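Putative DNA-binding protein (Ralstonia eutropha, PDB 3HWU) is of unconfirmed function but carries a Plants and Prokaryotes Conserved (PCC, DUF296) domain and may bind DNA. Local coordinates at residues Phe48-Thr53 / Gly110-Thr115. Residues are numbered along the deposited sequence; the frame is centred on the assembly and turned at random.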
loop_
_atom_site.group_PDB
_atom_site.type_symbol
_atom_site.label_atom_id
_atom_site.label_comp_id
_atom_site.label_asym_id
_atom_site.label_seq_id
_atom_site.Cartn_x
_atom_site.Cartn_y
_atom_site.Cartn_z
ATOM N N PHE A 48 -4.621 -11.901 7.570
ATOM C CA PHE A 48 -5.845 -12.095 8.340
ATOM C C PHE A 48 -5.458 -12.152 9.802
ATOM O O PHE A 48 -4.580 -12.939 10.165
ATOM C CB PHE A 48 -6.560 -13.395 7.971
ATOM C CG PHE A 48 -7.848 -13.592 8.694
ATOM C CD1 PHE A 48 -8.936 -12.838 8.361
ATOM C CD2 PHE A 48 -7.918 -14.462 9.722
ATOM C CE1 PHE A 48 -10.142 -13.005 9.062
ATOM C CE2 PHE A 48 -9.103 -14.669 10.416
ATOM C CZ PHE A 48 -10.172 -13.927 10.109
HETATM N N MSE A 49 -6.073 -11.272 10.594
HETATM C CA MSE A 49 -5.696 -11.052 12.000
HETATM C C MSE A 49 -6.752 -11.537 12.990
HETATM O O MSE A 49 -7.920 -11.200 12.872
HETATM C CB MSE A 49 -5.488 -9.577 12.229
HETATM C CG MSE A 49 -4.424 -8.938 11.325
HETATM SE SE MSE A 49 -2.688 -9.719 11.511
HETATM C CE MSE A 49 -2.149 -9.475 9.695
ATOM N N SER A 50 -6.353 -12.309 13.986
ATOM C CA SER A 50 -7.254 -12.584 15.099
ATOM C C SER A 50 -7.522 -11.325 15.929
ATOM O O SER A 50 -8.626 -11.139 16.456
ATOM C CB SER A 50 -6.699 -13.675 15.985
ATOM O OG SER A 50 -5.384 -13.386 16.409
ATOM N N GLU A 51 -6.534 -10.447 16.015
ATOM C CA GLU A 51 -6.793 -9.148 16.602
ATOM C C GLU A 51 -5.836 -8.129 16.034
ATOM O O GLU A 51 -4.704 -8.452 15.699
ATOM C CB GLU A 51 -6.702 -9.179 18.102
ATOM C CG GLU A 51 -5.444 -9.723 18.590
ATOM C CD GLU A 51 -5.370 -9.712 20.113
ATOM O OE1 GLU A 51 -4.989 -8.669 20.684
ATOM O OE2 GLU A 51 -5.694 -10.750 20.715
ATOM N N ALA A 52 -6.349 -6.913 15.909
ATOM C CA ALA A 52 -5.596 -5.764 15.451
ATOM C C ALA A 52 -6.018 -4.603 16.343
ATOM O O ALA A 52 -7.192 -4.265 16.406
ATOM C CB ALA A 52 -5.861 -5.478 13.990
ATOM N N THR A 53 -5.041 -3.951 16.953
ATOM C CA THR A 53 -5.258 -2.819 17.864
ATOM C C THR A 53 -4.619 -1.570 17.283
ATOM O O THR A 53 -3.439 -1.563 16.962
ATOM C CB THR A 53 -4.711 -3.121 19.263
ATOM O OG1 THR A 53 -5.327 -4.313 19.763
ATOM C CG2 THR A 53 -4.937 -1.959 20.231
ATOM N N GLY A 110 -0.517 -2.949 17.744
ATOM C CA GLY A 110 -0.149 -4.370 17.758
ATOM C C GLY A 110 -1.178 -5.168 16.971
ATOM O O GLY A 110 -2.297 -4.698 16.742
ATOM N N LEU A 111 -0.775 -6.337 16.499
ATOM C CA LEU A 111 -1.663 -7.207 15.761
ATOM C C LEU A 111 -1.080 -8.605 15.701
ATOM O O LEU A 111 0.151 -8.781 15.745
ATOM C CB LEU A 111 -2.002 -6.653 14.359
ATOM C CG LEU A 111 -0.889 -6.549 13.329
ATOM C CD1 LEU A 111 -1.452 -6.105 11.966
ATOM C CD2 LEU A 111 0.258 -5.589 13.726
ATOM N N THR A 112 -2.009 -9.562 15.658
ATOM C CA THR A 112 -1.713 -10.977 15.752
ATOM C C THR A 112 -2.397 -11.713 14.604
ATOM O O THR A 112 -3.601 -11.552 14.396
ATOM C CB THR A 112 -2.188 -11.569 17.093
ATOM O OG1 THR A 112 -1.574 -10.852 18.170
ATOM C CG2 THR A 112 -1.846 -13.042 17.209
ATOM N N VAL A 113 -1.627 -12.535 13.883
ATOM C CA VAL A 113 -2.165 -13.317 12.781
ATOM C C VAL A 113 -3.180 -14.332 13.317
ATOM O O VAL A 113 -2.912 -15.028 14.324
ATOM C CB VAL A 113 -1.060 -14.067 12.032
ATOM C CG1 VAL A 113 -1.574 -14.921 10.884
ATOM C CG2 VAL A 113 0.029 -13.070 11.530
ATOM N N GLY A 114 -4.309 -14.436 12.624
ATOM C CA GLY A 114 -5.358 -15.375 12.976
ATOM C C GLY A 114 -5.272 -16.654 12.199
ATOM O O GLY A 114 -4.183 -17.170 11.913
ATOM N N THR A 115 -6.429 -17.181 11.843
ATOM C CA THR A 115 -6.428 -18.419 11.059
ATOM C C THR A 115 -6.160 -18.070 9.572
ATOM O O THR A 115 -7.038 -18.021 8.713
ATOM C CB THR A 115 -7.696 -19.179 11.263
ATOM O OG1 THR A 115 -8.758 -18.343 10.886
ATOM C CG2 THR A 115 -7.872 -19.623 12.737
HETATM O O HOH W 1 -4.229 -16.230 16.578
HETATM O O HOH W 2 -2.148 -8.258 18.936
#
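Glu51 O receives Thr112 N at 2.9 Å, and Thr53 N reaches Gly110 O at the same distance. A weaker return bond from Gly110 N to Thr53 O completes the last pair. The regular ladder breaks at Ser50, whose N bonds only weakly to Thr112 O, bent to 124° at the hydrogen. Beyond the break, Phe48 O accepts Gly114 N at 2.9 Å. Gly114 has no side chain, and its CA comes within 4.0 Å of Ser50 CA at the bulge.

On the buried side, Met49 bends back over the neighbouring strand: CG lies beside its own backbone N (chi1 -58°), and a further turn at chi2 lays SE against Leu111 CD1 at 3.8 Å. Ala52 CB touches Leu111 CB (4.1 Å). Val25 of helix 25-35 packs against Met49, Leu111 and Val113, while Met74 packs on Met49 and Leu111. On the other face, Glu51 CG runs beside Thr112 CB, 4.0 Å apart, and a water sits 2.8 Å from Thr112 OG1. A second water joins Ser50 OG to Val113 O. At the far end, the Phe48 ring presents its edge to Thr115 N, and Thr115 also packs on Phe59 of the second subunit.

Two residues, Ser50 and Glu51, stand opposite the single Thr112, a classic beta bulge at the bend between strands 40-49 and 51-58. The end of strand 103-114 thus pairs with strand 51-58 and also, through Met49-Val113 and the Phe48 O bond, with the last residues of strand 40-49 in the antiparallel sheet of this PCC domain.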